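Local coordinates for putative glutathione S-transferase (PDB 4MDC), which probably transfers glutathione to electrophilic substrates, acting as a homodimeric glutathione S-transferase, at residues B[137-140]-B[141-145]; B[154-157]-B[158-161]; B[91-94]-B[95-99]; B[65-68]-B[69-73]; B[217-220]-B[221-225]. All coordinates share one frame; numbering follows the deposited sequence.

Contact 1: B[137-140]-B[141-145]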
loop_
_atom_site.group_PDB
_atom_site.type_symbol
_atom_site.label_atom_id
_atom_site.label_comp_id
_atom_site.label_asym_id
_atom_site.label_seq_id
_atom_site.Cartn_x
_atom_site.Cartn_y
_atom_site.Cartn_z
ATOM N N VAL B 137 -8.039 -6.570 15.161
ATOM C CA VAL B 137 -9.337 -5.839 15.160
ATOM C C VAL B 137 -10.468 -6.776 14.667
ATOM O O VAL B 137 -11.608 -6.777 15.170
ATOM C CB VAL B 137 -9.209 -4.551 14.318
ATOM C CG1 VAL B 137 -10.569 -3.973 13.982
ATOM C CG2 VAL B 137 -8.357 -3.517 15.051
ATOM N N ARG B 138 -10.183 -7.540 13.635
ATOM C CA ARG B 138 -11.219 -8.419 13.092
ATOM C C ARG B 138 -11.671 -9.428 14.136
ATOM O O ARG B 138 -12.877 -9.646 14.323
ATOM C CB ARG B 138 -10.706 -9.154 11.864
ATOM C CG ARG B 138 -11.748 -10.081 11.243
ATOM C CD ARG B 138 -11.249 -10.794 10.004
ATOM N NE ARG B 138 -12.187 -11.837 9.628
ATOM C CZ ARG B 138 -13.278 -11.671 8.889
ATOM N NH1 ARG B 138 -13.592 -10.486 8.394
ATOM N NH2 ARG B 138 -14.051 -12.725 8.618
ATOM N N GLU B 139 -10.737 -10.023 14.842
ATOM C CA GLU B 139 -11.084 -11.004 15.854
ATOM C C GLU B 139 -11.773 -10.392 17.084
ATOM O O GLU B 139 -12.758 -10.944 17.574
ATOM C CB GLU B 139 -9.868 -11.771 16.319
ATOM C CG GLU B 139 -9.260 -12.670 15.256
ATOM C CD GLU B 139 -10.281 -13.566 14.559
ATOM O OE1 GLU B 139 -11.129 -14.184 15.249
ATOM O OE2 GLU B 139 -10.285 -13.613 13.317
ATOM N N ARG B 140 -11.286 -9.236 17.534
ATOM C CA ARG B 140 -11.828 -8.582 18.739
ATOM C C ARG B 140 -13.009 -7.664 18.547
ATOM O O ARG B 140 -13.789 -7.459 19.463
ATOM C CB ARG B 140 -10.710 -7.831 19.440
ATOM C CG ARG B 140 -9.674 -8.827 19.878
ATOM C CD ARG B 140 -8.867 -8.387 21.070
ATOM N NE ARG B 140 -9.746 -7.965 22.168
ATOM C CZ ARG B 140 -9.453 -7.027 23.071
ATOM N NH1 ARG B 140 -8.268 -6.461 23.100
ATOM N NH2 ARG B 140 -10.353 -6.679 23.976
ATOM N N ILE B 141 -13.127 -7.043 17.403
ATOM C CA ILE B 141 -14.187 -6.053 17.174
ATOM C C ILE B 141 -15.219 -6.788 16.255
ATOM O O ILE B 141 -16.372 -7.148 16.636
ATOM C CB ILE B 141 -13.594 -4.717 16.579
ATOM C CG1 ILE B 141 -12.556 -4.039 17.532
ATOM C CG2 ILE B 141 -14.676 -3.701 16.209
ATOM C CD1 ILE B 141 -13.133 -3.541 18.817
ATOM N N PHE B 142 -14.771 -7.055 15.041
ATOM C CA PHE B 142 -15.712 -7.327 13.956
ATOM C C PHE B 142 -16.441 -8.667 14.073
ATOM O O PHE B 142 -17.643 -8.751 13.766
ATOM C CB PHE B 142 -15.046 -7.191 12.595
ATOM C CG PHE B 142 -14.462 -5.836 12.300
ATOM C CD1 PHE B 142 -14.883 -4.685 12.953
ATOM C CD2 PHE B 142 -13.511 -5.714 11.295
ATOM C CE1 PHE B 142 -14.306 -3.459 12.642
ATOM C CE2 PHE B 142 -12.948 -4.493 10.968
ATOM C CZ PHE B 142 -13.346 -3.355 11.654
ATOM N N LYS B 143 -15.746 -9.704 14.525
ATOM C CA LYS B 143 -16.360 -11.037 14.716
ATOM C C LYS B 143 -17.433 -11.110 15.817
ATOM O O LYS B 143 -18.194 -12.101 15.897
ATOM C CB LYS B 143 -15.280 -12.072 15.054
ATOM C CG LYS B 143 -14.517 -12.676 13.864
ATOM C CD LYS B 143 -14.904 -14.119 13.648
ATOM C CE LYS B 143 -13.868 -14.876 12.825
ATOM N NZ LYS B 143 -13.012 -15.668 13.740
ATOM N N LEU B 144 -17.470 -10.093 16.676
ATOM C CA LEU B 144 -18.545 -9.952 17.672
ATOM C C LEU B 144 -19.762 -9.312 17.042
ATOM O O LEU B 144 -20.891 -9.745 17.248
ATOM C CB LEU B 144 -18.111 -9.059 18.844
ATOM C CG LEU B 144 -17.382 -9.669 20.046
ATOM C CD1 LEU B 144 -17.260 -8.592 21.120
ATOM C CD2 LEU B 144 -18.092 -10.904 20.591
ATOM N N GLN B 145 -19.516 -8.256 16.285
ATOM C CA GLN B 145 -20.570 -7.501 15.649
ATOM C C GLN B 145 -21.234 -8.285 14.486
ATOM O O GLN B 145 -22.382 -8.053 14.166
ATOM C CB GLN B 145 -20.019 -6.135 15.203
ATOM C CG GLN B 145 -19.468 -5.308 16.367
ATOM C CD GLN B 145 -18.796 -3.998 15.959
ATOM O OE1 GLN B 145 -18.549 -3.740 14.775
ATOM N NE2 GLN B 145 -18.493 -3.150 16.953
#

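Contact 2: B[154-157]-B[158-161]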
loop_
_atom_site.group_PDB
_atom_site.type_symbol
_atom_site.label_atom_id
_atom_site.label_comp_id
_atom_site.label_asym_id
_atom_site.label_seq_id
_atom_site.Cartn_x
_atom_site.Cartn_y
_atom_site.Cartn_z
ATOM N N ALA B 154 -16.759 -16.673 17.820
ATOM C CA ALA B 154 -15.816 -16.374 18.896
ATOM C C ALA B 154 -14.463 -15.979 18.273
ATOM O O ALA B 154 -14.129 -16.449 17.174
ATOM C CB ALA B 154 -15.664 -17.572 19.807
ATOM N N PRO B 155 -13.705 -15.097 18.939
ATOM C CA PRO B 155 -12.371 -14.774 18.404
ATOM C C PRO B 155 -11.536 -16.037 18.201
ATOM O O PRO B 155 -11.558 -16.929 19.044
ATOM C CB PRO B 155 -11.748 -13.888 19.492
ATOM C CG PRO B 155 -12.913 -13.341 20.262
ATOM C CD PRO B 155 -13.970 -14.402 20.206
ATOM N N ASP B 156 -10.790 -16.092 17.101
ATOM C CA ASP B 156 -9.903 -17.219 16.803
ATOM C C ASP B 156 -8.619 -17.079 17.637
ATOM O O ASP B 156 -7.836 -16.130 17.430
ATOM C CB ASP B 156 -9.576 -17.227 15.321
ATOM C CG ASP B 156 -8.706 -18.401 14.909
ATOM O OD1 ASP B 156 -7.546 -18.520 15.327
ATOM O OD2 ASP B 156 -9.179 -19.215 14.118
ATOM N N SER B 157 -8.396 -17.994 18.590
ATOM C CA SER B 157 -7.273 -17.850 19.518
ATOM C C SER B 157 -5.915 -17.875 18.795
ATOM O O SER B 157 -4.985 -17.194 19.225
ATOM C CB SER B 157 -7.321 -18.916 20.623
ATOM O OG SER B 157 -7.175 -20.200 20.061
ATOM N N LYS B 158 -5.821 -18.622 17.696
ATOM C CA LYS B 158 -4.557 -18.770 16.980
ATOM C C LYS B 158 -4.188 -17.465 16.243
ATOM O O LYS B 158 -3.037 -17.019 16.289
ATOM C CB LYS B 158 -4.583 -19.971 16.040
ATOM C CG LYS B 158 -3.287 -20.151 15.231
ATOM C CD LYS B 158 -3.342 -21.152 14.075
ATOM C CE LYS B 158 -2.587 -20.604 12.866
ATOM N NZ LYS B 158 -1.726 -21.641 12.238
ATOM N N ILE B 159 -5.175 -16.851 15.606
ATOM C CA ILE B 159 -4.960 -15.529 15.000
ATOM C C ILE B 159 -4.630 -14.466 16.068
ATOM O O ILE B 159 -3.708 -13.668 15.882
ATOM C CB ILE B 159 -6.158 -15.108 14.142
ATOM C CG1 ILE B 159 -6.266 -16.048 12.945
ATOM C CG2 ILE B 159 -5.984 -13.661 13.667
ATOM C CD1 ILE B 159 -7.592 -15.937 12.209
ATOM N N LEU B 160 -5.337 -14.465 17.203
ATOM C CA LEU B 160 -4.975 -13.536 18.288
ATOM C C LEU B 160 -3.541 -13.711 18.709
ATOM O O LEU B 160 -2.821 -12.746 18.918
ATOM C CB LEU B 160 -5.830 -13.701 19.548
ATOM C CG LEU B 160 -7.248 -13.179 19.466
ATOM C CD1 LEU B 160 -7.985 -13.431 20.772
ATOM C CD2 LEU B 160 -7.236 -11.719 19.156
ATOM N N ARG B 161 -3.130 -14.957 18.898
ATOM C CA ARG B 161 -1.783 -15.203 19.374
ATOM C C ARG B 161 -0.720 -14.730 18.404
ATOM O O ARG B 161 0.249 -14.149 18.820
ATOM C CB ARG B 161 -1.619 -16.681 19.730
ATOM C CG ARG B 161 -0.286 -17.059 20.302
ATOM C CD ARG B 161 -0.401 -18.487 20.763
ATOM N NE ARG B 161 -0.608 -19.412 19.656
ATOM C CZ ARG B 161 -1.680 -20.192 19.429
ATOM N NH1 ARG B 161 -2.750 -20.205 20.235
ATOM N NH2 ARG B 161 -1.669 -20.987 18.356
#

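Contact 3: B[91-94]-B[95-99]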
loop_
_atom_site.group_PDB
_atom_site.type_symbol
_atom_site.label_atom_id
_atom_site.label_comp_id
_atom_site.label_asym_id
_atom_site.label_seq_id
_atom_site.Cartn_x
_atom_site.Cartn_y
_atom_site.Cartn_z
ATOM N N GLU B 91 -1.802 12.279 -0.122
ATOM C CA GLU B 91 -1.068 12.957 -1.218
ATOM C C GLU B 91 -1.940 14.085 -1.769
ATOM O O GLU B 91 -1.468 15.186 -1.996
ATOM C CB GLU B 91 -0.667 11.965 -2.340
ATOM C CG GLU B 91 0.320 10.874 -1.868
ATOM C CD GLU B 91 1.686 11.393 -1.429
ATOM O OE1 GLU B 91 2.099 12.511 -1.884
ATOM O OE2 GLU B 91 2.386 10.652 -0.687
ATOM N N TYR B 92 -3.206 13.766 -1.976
ATOM C CA TYR B 92 -4.200 14.739 -2.458
ATOM C C TYR B 92 -4.298 15.955 -1.531
ATOM O O TYR B 92 -4.267 17.101 -2.010
ATOM C CB TYR B 92 -5.584 14.095 -2.621
ATOM C CG TYR B 92 -6.690 15.049 -3.014
ATOM C CD1 TYR B 92 -6.865 15.456 -4.329
ATOM C CD2 TYR B 92 -7.539 15.592 -2.035
ATOM C CE1 TYR B 92 -7.859 16.335 -4.692
ATOM C CE2 TYR B 92 -8.530 16.487 -2.388
ATOM C CZ TYR B 92 -8.697 16.870 -3.714
ATOM O OH TYR B 92 -9.681 17.728 -4.122
ATOM N N LEU B 93 -4.379 15.688 -0.222
ATOM C CA LEU B 93 -4.391 16.760 0.759
ATOM C C LEU B 93 -3.114 17.593 0.781
ATOM O O LEU B 93 -3.194 18.816 0.962
ATOM C CB LEU B 93 -4.724 16.259 2.168
ATOM C CG LEU B 93 -6.135 15.701 2.298
ATOM C CD1 LEU B 93 -6.343 15.061 3.649
ATOM C CD2 LEU B 93 -7.205 16.736 2.037
ATOM N N ASP B 94 -1.942 16.993 0.559
ATOM C CA ASP B 94 -0.736 17.776 0.421
ATOM C C ASP B 94 -0.818 18.702 -0.799
ATOM O O ASP B 94 -0.423 19.881 -0.735
ATOM C CB ASP B 94 0.549 16.940 0.311
ATOM C CG ASP B 94 1.803 17.800 0.408
ATOM O OD1 ASP B 94 2.062 18.409 1.466
ATOM O OD2 ASP B 94 2.549 17.917 -0.617
ATOM N N GLU B 95 -1.337 18.164 -1.888
ATOM C CA GLU B 95 -1.392 18.888 -3.179
ATOM C C GLU B 95 -2.387 20.049 -3.233
ATOM O O GLU B 95 -2.177 21.017 -3.935
ATOM C CB GLU B 95 -1.703 17.908 -4.318
ATOM C CG GLU B 95 -0.587 16.914 -4.524
ATOM C CD GLU B 95 -0.950 15.739 -5.433
ATOM O OE1 GLU B 95 -1.946 15.835 -6.180
ATOM O OE2 GLU B 95 -0.279 14.705 -5.339
ATOM N N THR B 96 -3.472 19.942 -2.462
ATOM C CA THR B 96 -4.601 20.863 -2.564
ATOM C C THR B 96 -4.860 21.692 -1.333
ATOM O O THR B 96 -5.734 22.557 -1.378
ATOM C CB THR B 96 -5.916 20.111 -2.833
ATOM O OG1 THR B 96 -6.197 19.187 -1.781
ATOM C CG2 THR B 96 -5.833 19.362 -4.189
ATOM N N SER B 97 -4.147 21.450 -0.240
ATOM C CA SER B 97 -4.529 22.125 1.028
ATOM C C SER B 97 -4.132 23.601 1.054
ATOM O O SER B 97 -4.724 24.375 1.779
ATOM C CB SER B 97 -4.026 21.392 2.291
ATOM O OG SER B 97 -4.738 20.210 2.518
ATOM N N GLY B 98 -3.173 24.011 0.232
ATOM C CA GLY B 98 -2.837 25.429 0.036
ATOM C C GLY B 98 -2.646 26.230 1.304
ATOM O O GLY B 98 -1.800 25.879 2.094
ATOM N N ILE B 99 -3.475 27.258 1.531
ATOM C CA ILE B 99 -3.355 28.099 2.712
ATOM C C ILE B 99 -3.571 27.348 4.048
ATOM O O ILE B 99 -3.029 27.750 5.065
ATOM C CB ILE B 99 -4.294 29.326 2.677
ATOM C CG1 ILE B 99 -5.760 28.951 2.615
ATOM C CG2 ILE B 99 -3.927 30.233 1.510
ATOM C CD1 ILE B 99 -6.684 30.153 2.493
HETATM O O HOH W 1 1.776 14.412 -3.760
HETATM O O HOH W 2 -1.415 22.816 -1.545
#

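Contact 4: B[65-68]-B[69-73]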
loop_
_atom_site.group_PDB
_atom_site.type_symbol
_atom_site.label_atom_id
_atom_site.label_comp_id
_atom_site.label_asym_id
_atom_site.label_seq_id
_atom_site.Cartn_x
_atom_site.Cartn_y
_atom_site.Cartn_z
ATOM N N THR B 65 -20.159 0.108 -4.380
ATOM C CA THR B 65 -20.293 0.926 -5.571
ATOM C C THR B 65 -19.350 2.141 -5.499
ATOM O O THR B 65 -18.751 2.520 -6.485
ATOM C CB THR B 65 -21.762 1.365 -5.780
ATOM O OG1 THR B 65 -22.554 0.193 -5.993
ATOM C CG2 THR B 65 -21.917 2.285 -6.948
ATOM N N LEU B 66 -19.262 2.752 -4.334
ATOM C CA LEU B 66 -18.410 3.903 -4.148
ATOM C C LEU B 66 -16.943 3.490 -4.211
ATOM O O LEU B 66 -16.139 4.176 -4.813
ATOM C CB LEU B 66 -18.699 4.525 -2.781
ATOM C CG LEU B 66 -17.878 5.777 -2.479
ATOM C CD1 LEU B 66 -18.354 6.901 -3.367
ATOM C CD2 LEU B 66 -17.987 6.091 -0.994
ATOM N N ASN B 67 -16.640 2.365 -3.581
ATOM C CA ASN B 67 -15.277 1.841 -3.519
ATOM C C ASN B 67 -15.279 0.332 -3.674
ATOM O O ASN B 67 -15.474 -0.386 -2.711
ATOM C CB ASN B 67 -14.587 2.237 -2.198
ATOM C CG ASN B 67 -13.149 1.725 -2.138
ATOM O OD1 ASN B 67 -12.597 1.310 -3.169
ATOM N ND2 ASN B 67 -12.521 1.800 -0.971
ATOM N N PRO B 68 -15.089 -0.155 -4.916
ATOM C CA PRO B 68 -15.160 -1.592 -5.150
ATOM C C PRO B 68 -14.057 -2.368 -4.454
ATOM O O PRO B 68 -14.240 -3.559 -4.201
ATOM C CB PRO B 68 -15.059 -1.721 -6.686
ATOM C CG PRO B 68 -14.690 -0.386 -7.192
ATOM C CD PRO B 68 -15.047 0.625 -6.166
ATOM N N ALA B 69 -12.966 -1.675 -4.091
ATOM C CA ALA B 69 -11.876 -2.285 -3.321
ATOM C C ALA B 69 -12.279 -2.557 -1.881
ATOM O O ALA B 69 -11.642 -3.364 -1.231
ATOM C CB ALA B 69 -10.633 -1.413 -3.365
ATOM N N GLY B 70 -13.359 -1.921 -1.387
ATOM C CA GLY B 70 -13.874 -2.149 -0.029
ATOM C C GLY B 70 -12.959 -1.635 1.083
ATOM O O GLY B 70 -13.117 -1.995 2.217
ATOM N N THR B 71 -11.986 -0.807 0.734
ATOM C CA THR B 71 -10.997 -0.327 1.685
ATOM C C THR B 71 -11.535 0.968 2.390
ATOM O O THR B 71 -12.442 1.650 1.857
ATOM C CB THR B 71 -9.669 0.003 1.001
ATOM O OG1 THR B 71 -9.889 0.819 -0.149
ATOM C CG2 THR B 71 -8.942 -1.279 0.557
ATOM N N LEU B 72 -10.934 1.301 3.525
ATOM C CA LEU B 72 -11.183 2.555 4.230
ATOM C C LEU B 72 -9.881 3.353 4.464
ATOM O O LEU B 72 -8.817 2.785 4.587
ATOM C CB LEU B 72 -11.863 2.273 5.584
ATOM C CG LEU B 72 -13.259 1.682 5.507
ATOM C CD1 LEU B 72 -13.663 1.240 6.906
ATOM C CD2 LEU B 72 -14.253 2.678 4.955
ATOM N N PRO B 73 -9.969 4.662 4.595
ATOM C CA PRO B 73 -11.158 5.428 4.468
ATOM C C PRO B 73 -11.415 5.805 3.006
ATOM O O PRO B 73 -10.596 5.511 2.150
ATOM C CB PRO B 73 -10.832 6.666 5.251
ATOM C CG PRO B 73 -9.400 6.879 5.060
ATOM C CD PRO B 73 -8.817 5.524 4.946
#

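Contact 5: B[217-220]-B[221-225]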
loop_
_atom_site.group_PDB
_atom_site.type_symbol
_atom_site.label_atom_id
_atom_site.label_comp_id
_atom_site.label_asym_id
_atom_site.label_seq_id
_atom_site.Cartn_x
_atom_site.Cartn_y
_atom_site.Cartn_z
ATOM N N ALA B 217 8.920 4.836 23.253
ATOM C CA ALA B 217 7.754 5.041 22.429
ATOM C C ALA B 217 6.654 5.741 23.228
ATOM O O ALA B 217 5.942 6.589 22.692
ATOM C CB ALA B 217 7.214 3.729 21.925
ATOM N N LYS B 218 6.601 5.437 24.511
ATOM C CA LYS B 218 5.616 6.085 25.400
ATOM C C LYS B 218 5.767 7.610 25.470
ATOM O O LYS B 218 4.785 8.352 25.364
ATOM C CB LYS B 218 5.693 5.498 26.805
ATOM C CG LYS B 218 4.609 6.030 27.737
ATOM C CD LYS B 218 4.650 5.406 29.121
ATOM C CE LYS B 218 3.526 5.971 29.982
ATOM N NZ LYS B 218 3.566 5.408 31.361
ATOM N N GLU B 219 7.014 8.081 25.534
ATOM C CA GLU B 219 7.288 9.501 25.600
ATOM C C GLU B 219 6.834 10.166 24.297
ATOM O O GLU B 219 6.218 11.247 24.299
ATOM C CB GLU B 219 8.779 9.759 25.890
ATOM C CG GLU B 219 9.165 11.254 25.958
ATOM C CD GLU B 219 9.303 11.962 24.593
ATOM O OE1 GLU B 219 9.724 11.318 23.590
ATOM O OE2 GLU B 219 9.002 13.196 24.485
ATOM N N TRP B 220 7.183 9.542 23.164
ATOM C CA TRP B 220 6.765 10.044 21.859
ATOM C C TRP B 220 5.233 10.067 21.692
ATOM O O TRP B 220 4.629 11.079 21.203
ATOM C CB TRP B 220 7.504 9.257 20.732
ATOM C CG TRP B 220 6.866 9.436 19.401
ATOM C CD1 TRP B 220 7.188 10.352 18.425
ATOM C CD2 TRP B 220 5.747 8.697 18.893
ATOM N NE1 TRP B 220 6.318 10.260 17.385
ATOM C CE2 TRP B 220 5.435 9.232 17.631
ATOM C CE3 TRP B 220 5.007 7.616 19.369
ATOM C CZ2 TRP B 220 4.407 8.718 16.853
ATOM C CZ3 TRP B 220 4.012 7.113 18.622
ATOM C CH2 TRP B 220 3.656 7.690 17.397
ATOM N N TYR B 221 4.551 8.986 22.131
ATOM C CA TYR B 221 3.103 8.917 21.982
ATOM C C TYR B 221 2.363 9.927 22.858
ATOM O O TYR B 221 1.346 10.503 22.455
ATOM C CB TYR B 221 2.587 7.518 22.251
ATOM C CG TYR B 221 1.107 7.359 22.020
ATOM C CD1 TYR B 221 0.534 7.542 20.764
ATOM C CD2 TYR B 221 0.251 7.027 23.080
ATOM C CE1 TYR B 221 -0.837 7.367 20.553
ATOM C CE2 TYR B 221 -1.113 6.883 22.861
ATOM C CZ TYR B 221 -1.649 7.083 21.602
ATOM O OH TYR B 221 -2.996 6.893 21.368
ATOM N N GLN B 222 2.905 10.168 24.030
ATOM C CA GLN B 222 2.343 11.178 24.904
ATOM C C GLN B 222 2.340 12.545 24.222
ATOM O O GLN B 222 1.365 13.277 24.351
ATOM C CB GLN B 222 3.077 11.192 26.250
ATOM C CG GLN B 222 2.215 11.667 27.387
ATOM C CD GLN B 222 2.284 13.157 27.459
ATOM O OE1 GLN B 222 3.222 13.772 26.892
ATOM N NE2 GLN B 222 1.314 13.768 28.118
ATOM N N ARG B 223 3.374 12.863 23.449
ATOM C CA ARG B 223 3.398 14.074 22.661
ATOM C C ARG B 223 2.345 14.079 21.581
ATOM O O ARG B 223 1.694 15.110 21.394
ATOM C CB ARG B 223 4.749 14.331 21.957
ATOM C CG ARG B 223 5.898 14.802 22.836
ATOM C CD ARG B 223 7.128 15.047 21.932
ATOM N NE ARG B 223 8.058 13.920 21.968
ATOM C CZ ARG B 223 8.727 13.440 20.921
ATOM N NH1 ARG B 223 8.535 13.929 19.654
ATOM N NH2 ARG B 223 9.569 12.432 21.108
ATOM N N LEU B 224 2.181 12.999 20.832
ATOM C CA LEU B 224 1.141 12.990 19.797
ATOM C C LEU B 224 -0.294 13.039 20.396
ATOM O O LEU B 224 -1.154 13.788 19.912
ATOM C CB LEU B 224 1.226 11.771 18.942
ATOM C CG LEU B 224 2.168 11.866 17.721
ATOM C CD1 LEU B 224 1.616 12.803 16.649
ATOM C CD2 LEU B 224 3.568 12.315 18.119
ATOM N N LYS B 225 -0.533 12.208 21.400
ATOM C CA LYS B 225 -1.888 12.105 21.955
ATOM C C LYS B 225 -2.357 13.372 22.629
ATOM O O LYS B 225 -3.572 13.550 22.824
ATOM C CB LYS B 225 -2.063 10.849 22.855
ATOM C CG LYS B 225 -1.864 11.021 24.338
ATOM C CD LYS B 225 -1.925 9.689 25.093
ATOM C CE LYS B 225 -3.357 9.224 25.274
ATOM N NZ LYS B 225 -3.472 8.266 26.407
HETATM O O HOH W 3 6.215 13.118 26.413
#

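Contact 1: B[137-140]-B[141-145]
E139 and K143, four residues apart near the C-terminal end of helix 111-145, form the charged part of this contact. Their side chains run side by side and point the same way. The K143 ammonium reaches the carboxylate from the side of the other oxygen, using the syn lone pair of E139 OE1, with NZ to OE1 at 2.8 Å. The same oxygen also accepts from the backbone N of D156, so two donors grip it. The K143 chain gets there with bends at chi2 (-109°) and chi4. Cutting K143 back to an alanine would probably leave the E139 carboxylate without its nearby positive charge and take away the CG methylene that now packs against R138 O.

The apolar part is V137 against F142. V137 CG1, anti to the backbone N (chi1 165°), lies over one face of the ring, displaced toward its rim and 3.7 Å from F142 CZ. V137 CG1 makes a CH-pi contact 4.0 Å from the F142 ring centroid.

Backbone bonding shows a local pi-type widening. V137 O accepts from both I141 N at 2.7 Å and F142 N at 3.2 Å, while K143 N reaches R138 O at 2.9 Å. The last two bonds span five residues instead of four, and the E139 carbonyl is left buried without a partner in the model.

Around this turn, E139 and R140 pack on helix 157-165, whereas the F142 ring meets W57 and, edge-to-face, H29, which follows strand 25-28.

Contact 2: B[154-157]-B[158-161]
D156 and I159 set their side chains at about a right angle to each other. The aspartate CG, anti to its amide (chi1 -178°), carries OD1 in over the first turn of helix 157-165, and I159 CD1 lies 3.8 Å from D156 CG. D156 OD1 takes a fairly straight bond from I159 N (2.9 Å, 166°). That donor comes in on the anti side of the oxygen, 31° out of the carboxylate plane. K158 N, also 2.9 Å from D156 OD1, contributes only a weak, bent bond.

D156 is thus the N-cap of the helix. The residue before it, P155, lays CB 4.0 Å from L160 CD1, and this pairing of N' with N4 is a hydrophobic staple astride the cap. Replacing D156 by an alanine would probably leave the amides of K158 and I159 without their side-chain acceptor and fray the first turn.

L160 N meets D156 O at 3.0 Å and R161 N meets S157 O at 2.9 Å, the first regular turns of the helix. On the inner side I159 and L160 lean on E139 of helix 111-145.

Contact 3: B[91-94]-B[95-99]
T96 lies over the ring of Y92 in the last turns of helix 86-96, the closing helix of the thioredoxin-like N-terminal domain of the glutathione transferase fold. Here the packing is tight. The threonine crosses the tyrosine obliquely, with both branches over one ring face: CG2 makes a CH-pi contact 4.0 Å from the centroid, while OG1 sits toward the rim, 3.6 Å from CE2. With OG1 placed between the backbone N and the carbonyl carbon (chi1 60°), the hydroxyl can turn back to donate to Y92 O at 2.9 Å, from above the carbonyl plane. The tyrosine hydroxyl bonds to D77, and its ring meets F112 of the second subunit.

S97 likewise turns its hydroxyl back to the carbonyl four residues earlier, but not over the ring. The backbone amides of T96 and S97 give only weak bonds to Y92 O and L93 O, and the two hydroxyls reinforce these as the helix runs out. S97 OG is also bonded to Y47 on the inner side, where L93 packs on helix 33-44.

The looser side is water-mediated. E91 and E95 keep their charged oxygens apart, OE1 to OE2 4.7 Å, and water 1 donates to both. Arginines probably offset these negative charges: R118 of the same chain pairs with E91, and R118 and R114 of the second subunit with E95, at the dimer interface. Water 2 accepts from G98 N at 2.8 Å and donates to D94 O.

The shortest direct bond here is from S97 OG to L93 O, 2.6 Å.

Contact 4: B[65-68]-B[69-73]
The flat carboxamide of N67 is worked from both ends of its edge by A69 and T71. At the nitrogen end, N67 ND2 donates to T71 OG1 at 2.9 Å, a straight bond (161°) with the hydroxyl only 4° out of the amide plane. N67 ND2 also gives a weaker, bent bond to T71 O at 2.8 Å, so the threonine holds it with two oxygens. At the oxygen end N67 OD1 takes a weak bond from A69 N at 3.1 Å, closing an Asx turn, and A69 CB lies 3.4 Å from it. Held at both ends, by two weak bonds and one good one, the amide is probably restrained from flipping. The N67 and T71 side chains meet at about a right angle, and the asparagine CG, anti to its own N (chi1 -179°), directs the group toward the residues that follow.

The main chain makes a type I beta turn from N67 to G70, closed by G70 N to N67 O at 2.9 Å, the donor standing above the carbonyl plane. G70, the last residue of the turn, has positive phi. N67 O and OD1 serve the turn, while ND2 reaches past it to T71.

The segment runs on to P73, preceded by a cis peptide bond, as in the thioredoxin-like domains of glutathione transferases; in relatives, this loop borders the glutathione site.

The turn links helix 61-66 to strand 74-76. N67 packs on V74 and on C84 of strand 82-84, A69 touches W123 of the second subunit, and P73 rests on helix 33-44.

Contact 5: B[217-220]-B[221-225]
Two pairs four residues apart, E219 with R223 and W220 with L224, make this a one-turn contact inside helix 215-225 of the all-helical C-terminal domain, the first pair a salt bridge and the second apolar. R223 grips E219 side-on: NH2 reaches OE1 at 2.7 Å, almost straight, and NE reaches OE2 at 2.8 Å. The carboxylate and guanidinium planes are 27° apart, nearly coplanar. Both carboxylate oxygens are met on their syn sides, so the two bonds fix the rotation of the arginine head. The E219 chain, bent at chi2 (-77°), swings its end round to meet it. R223 has further partners: NH1 donates to P182 O, and the guanidinium makes a cation-pi contact with W183.

W220 and L224 cross at an angle, with L224 CD2 over one indole face toward its rim, in a CH-pi contact 3.9 Å from the centroid of the W220 five-membered ring. The guanidinium stands nearly perpendicular to the indole, and R223 NH2 comes 3.8 Å from W220 CB. At another part of the indole, W220 CE3 touches Y221 CB at 3.8 Å.

Backbone bonds of the regular alpha-helical i to i+4 type run through the same turn, Y221 N to A217 O at 2.8 Å and L224 N to W220 O at 3.1 Å.

The inward side of the helix bears on the bundle: W220 packs on L174 and A178 of helix 167-180 and on A196 of helix 191-205, with NE1 bonded to D193, while L224 touches A197 and Y221 packs on I200 and S201.

In the fold
From the N terminus the contacts come in series, contact 4, contact 3, contact 1, contact 2 and contact 5, and none nests in or crosses another. Contact 4 closes the turn out of helix 61-66 toward strand 74-76, and contact 3 finishes helix 86-96, both in the N-terminal domain. Contacts 1, 2 and 5 belong to the helical C-terminal domain. Contacts 1 and 2 touch through E139 and D156, tying the end of helix 111-145 to the start of helix 157-165 across the intervening loop. Contact 5 stands apart on helix 215-225, its centre about 27 Å from that of contact 1.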